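Selenium-binding protein (Sulfolobus tokodaii, PDB 2ECE) is of unknown function but, as a beta-propeller member of the selenium-binding protein family, may bind selenium. Local coordinates at residues A[46-50]-A[117-121]; A[75-81]-A[141-145]; A[94-98]-A[110-114]. All coordinates share one frame; numbering follows the deposited sequence.

Contact 1. Residues A[46-50]-A[117-121]; sequences AVVDV and PREPK
Asp49 and Arg118 form a salt bridge between two neighbouring blades of the beta propeller. Asp49 ends strand 44-49 of one blade; Arg118 sits in the loop that leads from strand 108-112 to strand 121-126 of the next. The bridge rests on one nitrogen: Arg118 NH1 lies 3.1 Å from Asp49 OD2, and the N-H points almost straight at the oxygen (172°). OD2 meets the edge of the guanidinium and lies in its plane, yet the carboxylate is turned so that the donor arrives from above its own plane; the two groups stand 72° apart. The bend in the arginine chain at chi3 turns the guanidinium back toward the strand.

Beside this polar pair, Val47 supplies the apolar half of the contact. Val47 CG2 points at the Pro120 ring and touches it at CD, 3.6 Å away. Val47 CG1, anti to the backbone N (chi1 -178°), faces the loop backbone and lies 3.9 Å from Arg118 O. The nearest CA atoms, those of Val47 and Arg118, are 6.6 Å apart, and no backbone hydrogen bond joins the segments; the strand reaches the loop through side chains, which touch both loop side chains and loop carbonyls.

A second shell fixes the ion pair. Thr56 OG1 is hydrogen-bonded to both Asp49 OD2 and Arg118 NH2, and Ser54 OG also bonds to OD2, while Asn51 N binds Asp49 OD1, so both carboxylate oxygens are held and the rotation of the group is set. Pro120 also packs on Tyr29 and His62 of the first blade. The hydroxyl of Tyr29 hydrogen-bonds to Pro117 O, the same carbonyl oxygen that lies 4.2 Å from Val47 CG1.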
ATOM      1  N   ALA A  46      -7.508  -9.891   9.860  1.00 21.50           N
ATOM      2  CA  ALA A  46      -7.889 -11.271   9.612  1.00 21.23           C
ATOM      3  C   ALA A  46      -6.649 -12.106   9.366  1.00 22.40           C
ATOM      4  O   ALA A  46      -5.706 -11.650   8.714  1.00 21.70           O
ATOM      5  CB  ALA A  46      -8.815 -11.347   8.412  1.00 22.62           C
ATOM      6  N   VAL A  47      -6.647 -13.321   9.906  1.00 22.78           N
ATOM      7  CA  VAL A  47      -5.530 -14.233   9.716  1.00 22.25           C
ATOM      8  C   VAL A  47      -5.999 -15.290   8.726  1.00 21.86           C
ATOM      9  O   VAL A  47      -6.877 -16.091   9.036  1.00 23.79           O
ATOM     10  CB  VAL A  47      -5.120 -14.918  11.036  1.00 21.09           C
ATOM     11  CG1 VAL A  47      -3.924 -15.823  10.794  1.00 20.83           C
ATOM     12  CG2 VAL A  47      -4.781 -13.865  12.086  1.00 19.43           C
ATOM     13  N   VAL A  48      -5.417 -15.277   7.531  1.00 22.06           N
ATOM     14  CA  VAL A  48      -5.779 -16.219   6.481  1.00 22.44           C
ATOM     15  C   VAL A  48      -4.710 -17.288   6.264  1.00 24.11           C
ATOM     16  O   VAL A  48      -3.523 -16.972   6.088  1.00 22.22           O
ATOM     17  CB  VAL A  48      -6.024 -15.484   5.143  1.00 22.42           C
ATOM     18  CG1 VAL A  48      -6.347 -16.485   4.047  1.00 23.48           C
ATOM     19  CG2 VAL A  48      -7.173 -14.494   5.298  1.00 22.53           C
ATOM     20  N   ASP A  49      -5.145 -18.551   6.292  1.00 23.68           N
ATOM     21  CA  ASP A  49      -4.252 -19.687   6.082  1.00 25.02           C
ATOM     22  C   ASP A  49      -4.024 -19.716   4.587  1.00 24.51           C
ATOM     23  O   ASP A  49      -4.951 -19.898   3.788  1.00 24.82           O
ATOM     24  CB  ASP A  49      -4.890 -21.008   6.526  1.00 26.01           C
ATOM     25  CG  ASP A  49      -3.883 -22.150   6.576  1.00 28.11           C
ATOM     26  OD1 ASP A  49      -2.969 -22.182   5.718  1.00 24.04           O
ATOM     27  OD2 ASP A  49      -4.007 -23.015   7.474  1.00 29.85           O
ATOM     28  N   VAL A  50      -2.768 -19.549   4.214  1.00 24.82           N
ATOM     29  CA  VAL A  50      -2.408 -19.476   2.823  1.00 24.60           C
ATOM     30  C   VAL A  50      -1.520 -20.614   2.290  1.00 25.35           C
ATOM     31  O   VAL A  50      -1.003 -20.538   1.176  1.00 24.26           O
ATOM     32  CB  VAL A  50      -1.808 -18.054   2.599  1.00 27.37           C
ATOM     33  CG1 VAL A  50      -0.373 -18.103   2.145  1.00 26.22           C
ATOM     34  CG2 VAL A  50      -2.691 -17.277   1.659  1.00 26.38           C
ATOM     35  N   PRO A 117       1.538 -17.530  15.734  1.00 25.56           N
ATOM     36  CA  PRO A 117       1.283 -16.673  14.569  1.00 24.99           C
ATOM     37  C   PRO A 117      -0.153 -16.753  14.066  1.00 24.30           C
ATOM     38  O   PRO A 117      -0.652 -15.812  13.446  1.00 22.65           O
ATOM     39  CB  PRO A 117       2.277 -17.194  13.522  1.00 26.80           C
ATOM     40  CG  PRO A 117       3.327 -17.893  14.334  1.00 28.76           C
ATOM     41  CD  PRO A 117       2.517 -18.574  15.398  1.00 26.71           C
ATOM     42  N   ARG A 118      -0.805 -17.885  14.321  1.00 22.79           N
ATOM     43  CA  ARG A 118      -2.186 -18.089  13.893  1.00 23.24           C
ATOM     44  C   ARG A 118      -3.180 -17.357  14.789  1.00 22.96           C
ATOM     45  O   ARG A 118      -4.354 -17.217  14.435  1.00 22.97           O
ATOM     46  CB  ARG A 118      -2.521 -19.586  13.865  1.00 23.25           C
ATOM     47  CG  ARG A 118      -1.758 -20.370  12.814  1.00 24.54           C
ATOM     48  CD  ARG A 118      -1.988 -21.875  12.962  1.00 25.79           C
ATOM     49  NE  ARG A 118      -3.331 -22.290  12.562  1.00 25.78           N
ATOM     50  CZ  ARG A 118      -3.711 -22.508  11.307  1.00 25.69           C
ATOM     51  NH1 ARG A 118      -2.854 -22.351  10.309  1.00 25.41           N
ATOM     52  NH2 ARG A 118      -4.953 -22.894  11.048  1.00 30.36           N
ATOM     53  N   GLU A 119      -2.718 -16.894  15.946  1.00 22.30           N
ATOM     54  CA  GLU A 119      -3.595 -16.172  16.862  1.00 25.39           C
ATOM     55  C   GLU A 119      -2.876 -14.990  17.490  1.00 23.75           C
ATOM     56  O   GLU A 119      -2.497 -15.032  18.662  1.00 24.96           O
ATOM     57  CB  GLU A 119      -4.115 -17.091  17.973  1.00 27.29           C
ATOM     58  CG  GLU A 119      -5.246 -16.452  18.768  1.00 34.31           C
ATOM     59  CD  GLU A 119      -5.913 -17.406  19.742  1.00 37.31           C
ATOM     60  OE1 GLU A 119      -5.849 -18.635  19.520  1.00 39.83           O
ATOM     61  OE2 GLU A 119      -6.520 -16.920  20.721  1.00 40.27           O
ATOM     62  N   PRO A 120      -2.678 -13.915  16.712  1.00 24.33           N
ATOM     63  CA  PRO A 120      -1.995 -12.714  17.206  1.00 23.75           C
ATOM     64  C   PRO A 120      -2.864 -12.049  18.266  1.00 25.26           C
ATOM     65  O   PRO A 120      -4.082 -12.215  18.254  1.00 23.88           O
ATOM     66  CB  PRO A 120      -1.867 -11.843  15.952  1.00 22.93           C
ATOM     67  CG  PRO A 120      -2.018 -12.831  14.801  1.00 23.76           C
ATOM     68  CD  PRO A 120      -3.080 -13.747  15.305  1.00 21.32           C
ATOM     69  N   LYS A 121      -2.245 -11.301  19.174  1.00 25.35           N
ATOM     70  CA  LYS A 121      -2.990 -10.613  20.226  1.00 27.32           C
ATOM     71  C   LYS A 121      -2.540  -9.164  20.366  1.00 25.96           C
ATOM     72  O   LYS A 121      -1.352  -8.871  20.277  1.00 23.77           O
ATOM     73  CB  LYS A 121      -2.798 -11.328  21.571  1.00 29.33           C
ATOM     74  CG  LYS A 121      -3.497 -12.681  21.689  1.00 33.59           C
ATOM     75  CD  LYS A 121      -3.173 -13.343  23.023  1.00 34.37           C
ATOM     76  CE  LYS A 121      -3.930 -14.651  23.228  1.00 35.87           C
ATOM     77  NZ  LYS A 121      -5.393 -14.452  23.432  1.00 36.15           N
TER

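Contact 2. Residues A[75-81]-A[141-145]; sequences HFGWNAC and HTVHC
The inner edges of two adjacent propeller blades meet where residues 75-81 run beside strand 140-145, nearly parallel (5°), with Cys81 and Cys145 joined by a disulfide. The SG atoms of Cys81 and Cys145 are 2.0 Å apart, with a chi3 of 102°. Cys145 CB also packs against the backbone of the other segment, 3.4 Å from Trp78 O. No direct hydrogen bond crosses between the two backbones; the side chain of Val143 fills the middle, its CB 3.7 Å from Gly77 N.

At the other end the side chains of His75 and His141 run alongside each other in the same direction, their ring centroids 4.3 Å apart and their planes oblique at 45°. His75 CB also rests 3.2 Å from His141 O. A water joins the backbones here, 2.9 Å from His75 N and 2.8 Å from His141 O. His75 NE2 is hydrogen-bonded to Glu255 and Thr142 OG1 to Asp192. An alanine in place of His75 is likely to open a gap beside the His141 ring and leave Glu255 without this hydrogen-bonding mate. Such side-by-side alignment of innermost strands from successive blades is characteristic of the centre of a beta propeller.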
ATOM      1  N   HIS A  75      -3.443   0.453   5.846  1.00 16.69           N
ATOM      2  CA  HIS A  75      -2.083  -0.042   5.625  1.00 17.39           C
ATOM      3  C   HIS A  75      -1.500  -0.365   6.996  1.00 18.08           C
ATOM      4  O   HIS A  75      -1.901   0.230   7.996  1.00 17.19           O
ATOM      5  CB  HIS A  75      -1.191   1.028   4.943  1.00 16.65           C
ATOM      6  CG  HIS A  75      -1.306   1.074   3.445  1.00 22.82           C
ATOM      7  ND1 HIS A  75      -2.383   0.553   2.759  1.00 22.51           N
ATOM      8  CD2 HIS A  75      -0.484   1.606   2.505  1.00 21.71           C
ATOM      9  CE1 HIS A  75      -2.219   0.758   1.463  1.00 22.42           C
ATOM     10  NE2 HIS A  75      -1.075   1.395   1.282  1.00 22.54           N
ATOM     11  N   PHE A  76      -0.591  -1.332   7.047  1.00 17.00           N
ATOM     12  CA  PHE A  76       0.073  -1.693   8.298  1.00 18.69           C
ATOM     13  C   PHE A  76       1.410  -2.367   8.001  1.00 18.88           C
ATOM     14  O   PHE A  76       1.699  -2.706   6.856  1.00 20.45           O
ATOM     15  CB  PHE A  76      -0.806  -2.596   9.192  1.00 16.11           C
ATOM     16  CG  PHE A  76      -1.077  -3.971   8.631  1.00 16.10           C
ATOM     17  CD1 PHE A  76      -1.978  -4.148   7.588  1.00 15.53           C
ATOM     18  CD2 PHE A  76      -0.444  -5.091   9.169  1.00 15.53           C
ATOM     19  CE1 PHE A  76      -2.251  -5.424   7.082  1.00 15.13           C
ATOM     20  CE2 PHE A  76      -0.705  -6.378   8.671  1.00 14.89           C
ATOM     21  CZ  PHE A  76      -1.611  -6.541   7.626  1.00 16.76           C
ATOM     22  N   GLY A  77       2.232  -2.553   9.023  1.00 19.02           N
ATOM     23  CA  GLY A  77       3.523  -3.173   8.794  1.00 17.74           C
ATOM     24  C   GLY A  77       4.117  -3.804  10.031  1.00 18.13           C
ATOM     25  O   GLY A  77       3.488  -3.828  11.084  1.00 17.82           O
ATOM     26  N   TRP A  78       5.333  -4.324   9.897  1.00 18.28           N
ATOM     27  CA  TRP A  78       6.025  -4.966  11.011  1.00 17.99           C
ATOM     28  C   TRP A  78       6.863  -3.993  11.819  1.00 17.96           C
ATOM     29  O   TRP A  78       7.279  -2.953  11.313  1.00 17.11           O
ATOM     30  CB  TRP A  78       6.950  -6.068  10.495  1.00 18.17           C
ATOM     31  CG  TRP A  78       6.247  -7.160   9.767  1.00 18.26           C
ATOM     32  CD1 TRP A  78       6.099  -7.286   8.417  1.00 16.43           C
ATOM     33  CD2 TRP A  78       5.643  -8.315  10.350  1.00 18.72           C
ATOM     34  NE1 TRP A  78       5.447  -8.458   8.124  1.00 19.51           N
ATOM     35  CE2 TRP A  78       5.156  -9.111   9.292  1.00 19.48           C
ATOM     36  CE3 TRP A  78       5.468  -8.758  11.670  1.00 20.57           C
ATOM     37  CZ2 TRP A  78       4.504 -10.331   9.510  1.00 17.66           C
ATOM     38  CZ3 TRP A  78       4.819  -9.975  11.886  1.00 20.55           C
ATOM     39  CH2 TRP A  78       4.347 -10.744  10.809  1.00 18.75           C
ATOM     40  N   ASN A  79       7.126  -4.351  13.075  1.00 17.22           N
ATOM     41  CA  ASN A  79       7.943  -3.521  13.952  1.00 18.21           C
ATOM     42  C   ASN A  79       9.393  -3.548  13.461  1.00 19.57           C
ATOM     43  O   ASN A  79      10.112  -2.557  13.560  1.00 21.86           O
ATOM     44  CB  ASN A  79       7.886  -4.045  15.395  1.00 16.87           C
ATOM     45  CG  ASN A  79       8.522  -5.417  15.540  1.00 18.04           C
ATOM     46  OD1 ASN A  79       8.063  -6.388  14.941  1.00 15.91           O
ATOM     47  ND2 ASN A  79       9.588  -5.500  16.336  1.00 18.41           N
ATOM     48  N   ALA A  80       9.819  -4.691  12.933  1.00 19.98           N
ATOM     49  CA  ALA A  80      11.184  -4.838  12.440  1.00 20.00           C
ATOM     50  C   ALA A  80      11.232  -5.780  11.251  1.00 19.56           C
ATOM     51  O   ALA A  80      10.391  -6.671  11.110  1.00 19.49           O
ATOM     52  CB  ALA A  80      12.102  -5.361  13.557  1.00 17.01           C
ATOM     53  N   CYS A  81      12.226  -5.582  10.395  1.00 19.57           N
ATOM     54  CA  CYS A  81      12.361  -6.423   9.226  1.00 18.92           C
ATOM     55  C   CYS A  81      13.806  -6.517   8.736  1.00 18.90           C
ATOM     56  O   CYS A  81      14.731  -6.230   9.489  1.00 18.63           O
ATOM     57  CB  CYS A  81      11.425  -5.916   8.130  1.00 19.65           C
ATOM     58  SG  CYS A  81      11.583  -4.170   7.639  1.00 24.14           S
ATOM     59  N   HIS A 141      -1.253   6.503   7.750  1.00 18.01           N
ATOM     60  CA  HIS A 141      -1.309   5.661   6.563  1.00 16.56           C
ATOM     61  C   HIS A 141      -0.253   4.546   6.478  1.00 15.10           C
ATOM     62  O   HIS A 141      -0.461   3.439   6.973  1.00 15.30           O
ATOM     63  CB  HIS A 141      -1.214   6.573   5.330  1.00 15.81           C
ATOM     64  CG  HIS A 141      -1.466   5.876   4.030  1.00 16.25           C
ATOM     65  ND1 HIS A 141      -2.734   5.669   3.526  1.00 20.13           N
ATOM     66  CD2 HIS A 141      -0.611   5.336   3.130  1.00 15.12           C
ATOM     67  CE1 HIS A 141      -2.649   5.033   2.370  1.00 14.88           C
ATOM     68  NE2 HIS A 141      -1.371   4.818   2.107  1.00 17.87           N
ATOM     69  N   THR A 142       0.881   4.855   5.863  1.00 14.18           N
ATOM     70  CA  THR A 142       1.952   3.877   5.659  1.00 14.84           C
ATOM     71  C   THR A 142       2.853   3.598   6.863  1.00 15.57           C
ATOM     72  O   THR A 142       3.238   4.516   7.584  1.00 15.14           O
ATOM     73  CB  THR A 142       2.864   4.311   4.488  1.00 14.46           C
ATOM     74  OG1 THR A 142       2.067   4.511   3.310  1.00 14.83           O
ATOM     75  CG2 THR A 142       3.953   3.235   4.209  1.00 13.39           C
ATOM     76  N   VAL A 143       3.188   2.322   7.062  1.00 15.53           N
ATOM     77  CA  VAL A 143       4.091   1.913   8.134  1.00 17.53           C
ATOM     78  C   VAL A 143       5.285   1.189   7.522  1.00 17.71           C
ATOM     79  O   VAL A 143       5.106   0.266   6.724  1.00 17.13           O
ATOM     80  CB  VAL A 143       3.434   0.925   9.118  1.00 18.16           C
ATOM     81  CG1 VAL A 143       4.454   0.510  10.184  1.00 19.99           C
ATOM     82  CG2 VAL A 143       2.220   1.556   9.759  1.00 18.05           C
ATOM     83  N   HIS A 144       6.494   1.610   7.886  1.00 17.64           N
ATOM     84  CA  HIS A 144       7.710   0.970   7.397  1.00 17.39           C
ATOM     85  C   HIS A 144       8.672   0.712   8.553  1.00 18.81           C
ATOM     86  O   HIS A 144       8.846   1.569   9.424  1.00 19.16           O
ATOM     87  CB  HIS A 144       8.405   1.840   6.341  1.00 15.60           C
ATOM     88  CG  HIS A 144       7.853   1.666   4.961  1.00 14.71           C
ATOM     89  ND1 HIS A 144       7.742   0.429   4.359  1.00 13.50           N
ATOM     90  CD2 HIS A 144       7.388   2.565   4.059  1.00 14.66           C
ATOM     91  CE1 HIS A 144       7.231   0.572   3.149  1.00 16.04           C
ATOM     92  NE2 HIS A 144       7.008   1.859   2.940  1.00 16.12           N
ATOM     93  N   CYS A 145       9.289  -0.467   8.553  1.00 18.81           N
ATOM     94  CA  CYS A 145      10.251  -0.852   9.593  1.00 20.52           C
ATOM     95  C   CYS A 145      11.648  -0.387   9.166  1.00 20.26           C
ATOM     96  O   CYS A 145      12.192  -0.861   8.167  1.00 22.00           O
ATOM     97  CB  CYS A 145      10.227  -2.389   9.804  1.00 19.13           C
ATOM     98  SG  CYS A 145       9.844  -3.305   8.271  1.00 24.28           S
TER
HETATM   99  O   HOH W   1      -3.168   3.005   7.220  1.00 16.73           O

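Contact 3. Residues A[94-98]-A[110-114]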
ATOM      1  N   GLU A  94      13.117  -8.094  16.624  1.00 31.92           N
ATOM      2  CA  GLU A  94      12.726  -9.230  15.804  1.00 31.09           C
ATOM      3  C   GLU A  94      11.413  -8.928  15.093  1.00 28.71           C
ATOM      4  O   GLU A  94      10.646  -8.084  15.551  1.00 27.53           O
ATOM      5  CB  GLU A  94      12.578 -10.479  16.689  1.00 33.21           C
ATOM      6  CG  GLU A  94      11.552 -10.340  17.812  1.00 37.65           C
ATOM      7  CD  GLU A  94      11.515 -11.547  18.746  1.00 39.46           C
ATOM      8  OE1 GLU A  94      11.926 -12.649  18.322  1.00 41.79           O
ATOM      9  OE2 GLU A  94      11.061 -11.397  19.900  1.00 38.99           O
ATOM     10  N   ARG A  95      11.165  -9.593  13.966  1.00 27.42           N
ATOM     11  CA  ARG A  95       9.915  -9.388  13.235  1.00 26.11           C
ATOM     12  C   ARG A  95       8.870 -10.080  14.094  1.00 25.96           C
ATOM     13  O   ARG A  95       8.630 -11.284  13.955  1.00 25.53           O
ATOM     14  CB  ARG A  95       9.969 -10.051  11.859  1.00 24.95           C
ATOM     15  CG  ARG A  95       8.791  -9.704  10.964  1.00 23.86           C
ATOM     16  CD  ARG A  95       8.683 -10.675   9.802  1.00 23.19           C
ATOM     17  NE  ARG A  95       9.853 -10.676   8.925  1.00 23.50           N
ATOM     18  CZ  ARG A  95      10.072  -9.801   7.948  1.00 23.45           C
ATOM     19  NH1 ARG A  95       9.202  -8.826   7.707  1.00 21.83           N
ATOM     20  NH2 ARG A  95      11.159  -9.914   7.194  1.00 20.62           N
ATOM     21  N   ARG A  96       8.238  -9.315  14.974  1.00 23.81           N
ATOM     22  CA  ARG A  96       7.275  -9.894  15.892  1.00 23.92           C
ATOM     23  C   ARG A  96       5.916  -9.215  15.966  1.00 21.84           C
ATOM     24  O   ARG A  96       4.888  -9.885  16.077  1.00 21.72           O
ATOM     25  CB  ARG A  96       7.900  -9.927  17.288  1.00 24.54           C
ATOM     26  CG  ARG A  96       6.967 -10.370  18.376  1.00 27.03           C
ATOM     27  CD  ARG A  96       7.715 -10.616  19.664  1.00 28.11           C
ATOM     28  NE  ARG A  96       6.808 -11.151  20.671  1.00 32.31           N
ATOM     29  CZ  ARG A  96       7.182 -11.570  21.872  1.00 35.29           C
ATOM     30  NH1 ARG A  96       8.460 -11.518  22.231  1.00 36.77           N
ATOM     31  NH2 ARG A  96       6.276 -12.055  22.711  1.00 37.62           N
ATOM     32  N   PHE A  97       5.904  -7.890  15.896  1.00 19.81           N
ATOM     33  CA  PHE A  97       4.651  -7.162  16.016  1.00 19.83           C
ATOM     34  C   PHE A  97       4.124  -6.495  14.764  1.00 18.88           C
ATOM     35  O   PHE A  97       4.884  -5.918  13.983  1.00 19.04           O
ATOM     36  CB  PHE A  97       4.785  -6.085  17.092  1.00 19.07           C
ATOM     37  CG  PHE A  97       5.370  -6.582  18.380  1.00 19.54           C
ATOM     38  CD1 PHE A  97       6.744  -6.582  18.582  1.00 19.52           C
ATOM     39  CD2 PHE A  97       4.540  -7.042  19.398  1.00 19.52           C
ATOM     40  CE1 PHE A  97       7.287  -7.034  19.783  1.00 20.30           C
ATOM     41  CE2 PHE A  97       5.070  -7.497  20.602  1.00 19.33           C
ATOM     42  CZ  PHE A  97       6.448  -7.492  20.794  1.00 20.54           C
ATOM     43  N   LEU A  98       2.813  -6.574  14.581  1.00 17.65           N
ATOM     44  CA  LEU A  98       2.176  -5.893  13.467  1.00 19.25           C
ATOM     45  C   LEU A  98       1.850  -4.523  14.057  1.00 18.62           C
ATOM     46  O   LEU A  98       1.301  -4.433  15.161  1.00 18.72           O
ATOM     47  CB  LEU A  98       0.878  -6.594  13.043  1.00 17.97           C
ATOM     48  CG  LEU A  98       0.994  -7.983  12.402  1.00 18.77           C
ATOM     49  CD1 LEU A  98      -0.409  -8.512  12.087  1.00 18.97           C
ATOM     50  CD2 LEU A  98       1.831  -7.896  11.127  1.00 17.27           C
ATOM     51  N   ILE A 110      -0.501  -2.369  18.550  1.00 20.33           N
ATOM     52  CA  ILE A 110       0.734  -3.140  18.486  1.00 19.81           C
ATOM     53  C   ILE A 110       0.224  -4.559  18.708  1.00 22.10           C
ATOM     54  O   ILE A 110      -0.237  -4.895  19.806  1.00 22.01           O
ATOM     55  CB  ILE A 110       1.710  -2.762  19.621  1.00 20.52           C
ATOM     56  CG1 ILE A 110       1.924  -1.242  19.652  1.00 20.50           C
ATOM     57  CG2 ILE A 110       3.042  -3.470  19.410  1.00 20.45           C
ATOM     58  CD1 ILE A 110       2.497  -0.664  18.370  1.00 20.58           C
ATOM     59  N   ILE A 111       0.291  -5.381  17.664  1.00 21.39           N
ATOM     60  CA  ILE A 111      -0.214  -6.747  17.726  1.00 21.10           C
ATOM     61  C   ILE A 111       0.897  -7.794  17.659  1.00 21.48           C
ATOM     62  O   ILE A 111       1.607  -7.910  16.660  1.00 20.55           O
ATOM     63  CB  ILE A 111      -1.251  -6.968  16.597  1.00 20.49           C
ATOM     64  CG1 ILE A 111      -2.362  -5.922  16.730  1.00 19.64           C
ATOM     65  CG2 ILE A 111      -1.843  -8.374  16.674  1.00 22.89           C
ATOM     66  CD1 ILE A 111      -3.367  -5.920  15.600  1.00 19.18           C
ATOM     67  N   ASP A 112       1.027  -8.556  18.741  1.00 20.54           N
ATOM     68  CA  ASP A 112       2.049  -9.590  18.882  1.00 22.37           C
ATOM     69  C   ASP A 112       1.676 -10.870  18.130  1.00 22.12           C
ATOM     70  O   ASP A 112       0.594 -11.418  18.331  1.00 24.42           O
ATOM     71  CB  ASP A 112       2.229  -9.903  20.373  1.00 22.80           C
ATOM     72  CG  ASP A 112       3.517 -10.654  20.672  1.00 25.37           C
ATOM     73  OD1 ASP A 112       4.190 -11.112  19.723  1.00 25.43           O
ATOM     74  OD2 ASP A 112       3.854 -10.791  21.867  1.00 24.01           O
ATOM     75  N   THR A 113       2.571 -11.349  17.273  1.00 21.45           N
ATOM     76  CA  THR A 113       2.314 -12.570  16.516  1.00 20.88           C
ATOM     77  C   THR A 113       2.978 -13.802  17.141  1.00 23.02           C
ATOM     78  O   THR A 113       2.944 -14.896  16.565  1.00 22.60           O
ATOM     79  CB  THR A 113       2.803 -12.449  15.063  1.00 20.25           C
ATOM     80  OG1 THR A 113       4.214 -12.199  15.048  1.00 20.19           O
ATOM     81  CG2 THR A 113       2.069 -11.325  14.349  1.00 20.99           C
ATOM     82  N   LYS A 114       3.587 -13.625  18.313  1.00 23.13           N
ATOM     83  CA  LYS A 114       4.237 -14.731  19.008  1.00 25.36           C
ATOM     84  C   LYS A 114       3.554 -14.971  20.356  1.00 26.19           C
ATOM     85  O   LYS A 114       3.023 -14.040  20.963  1.00 24.44           O
ATOM     86  CB  LYS A 114       5.732 -14.434  19.219  1.00 27.04           C
ATOM     87  CG  LYS A 114       6.532 -14.357  17.918  1.00 29.55           C
ATOM     88  CD  LYS A 114       8.022 -14.176  18.168  1.00 33.09           C
ATOM     89  CE  LYS A 114       8.786 -13.937  16.860  1.00 35.41           C
ATOM     90  NZ  LYS A 114       8.643 -15.062  15.891  1.00 35.76           N
TER
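Arg96 reaches across to Asp112 with its side edge, NE and NH2 each taking one carboxylate oxygen, at the open end of the beta hairpin formed by strands 97-101 and 108-112. NE meets OD1 at 2.8 Å, in the guanidinium plane, whereas NH2 meets the syn lone pair of OD2 with that oxygen tilted from the plane. The two flat groups are turned 46° against each other, so the grip is two-pronged but not coplanar. Arg96 CG, anti to the backbone N (chi1 174°), lies over the centre of one face of the Phe97 ring, and the extended chain beyond it carries NE to Asp112. That ring also leans on the aspartate: Phe97 CE2 is 3.5 Å from Asp112 CG, ring and carboxylate 42° apart.

Lys114 lies on the arginine's other flank. The two chains cross obliquely, the lysine CD 3.9 Å from Arg96 CD, and Lys114 CE comes 3.7 Å from Glu94 OE1. Glu94 OE2 adds a weak bond to Arg96 NH1.

Phe97 and Asp112 form a non-hydrogen-bonded antiparallel pair, Leu98 and Ile111 a hydrogen-bonded one; the side chains of the latter pair occupy the opposite face of the sheet. Beyond the ladder, Arg96 O takes two bonds from Thr113: from N, and from OG1 at 2.6 Å, tilted out of the carbonyl plane.

Asp112 OD1 accepts again from Lys114 N (2.9 Å), closing an Asx turn; this donor and Arg96 NE approach from opposite faces of the carboxylate. In this buried acid each oxygen thus takes a nitrogen of one arginine, and OD1 a turn amide as well, which would probably stabilise its negative charge and keep the carboxylate from rotating.

In the fold
From the N terminus, residues 46-50 of the first blade meet 117-121, where contact 1 closes a loop between two blades. Before that loop shuts, residues 75-81 open contact 2, completed only at 141-145 in the third blade, so contacts 1 and 2 cross. Contact 3, the hairpin of 94-98 and 110-114, falls within both loops and belongs wholly to the second blade. That blade is therefore joined to the first by contact 1, far from the centre of the chain, and to the third by contact 2, nearer to it. Contact 3 touches both: Lys121 O probably hydrogen-bonds to Asp112 N, and Asn79 OD1 to Phe97 N, whereas contacts 1 and 2 lie about 17 Å apart between centres.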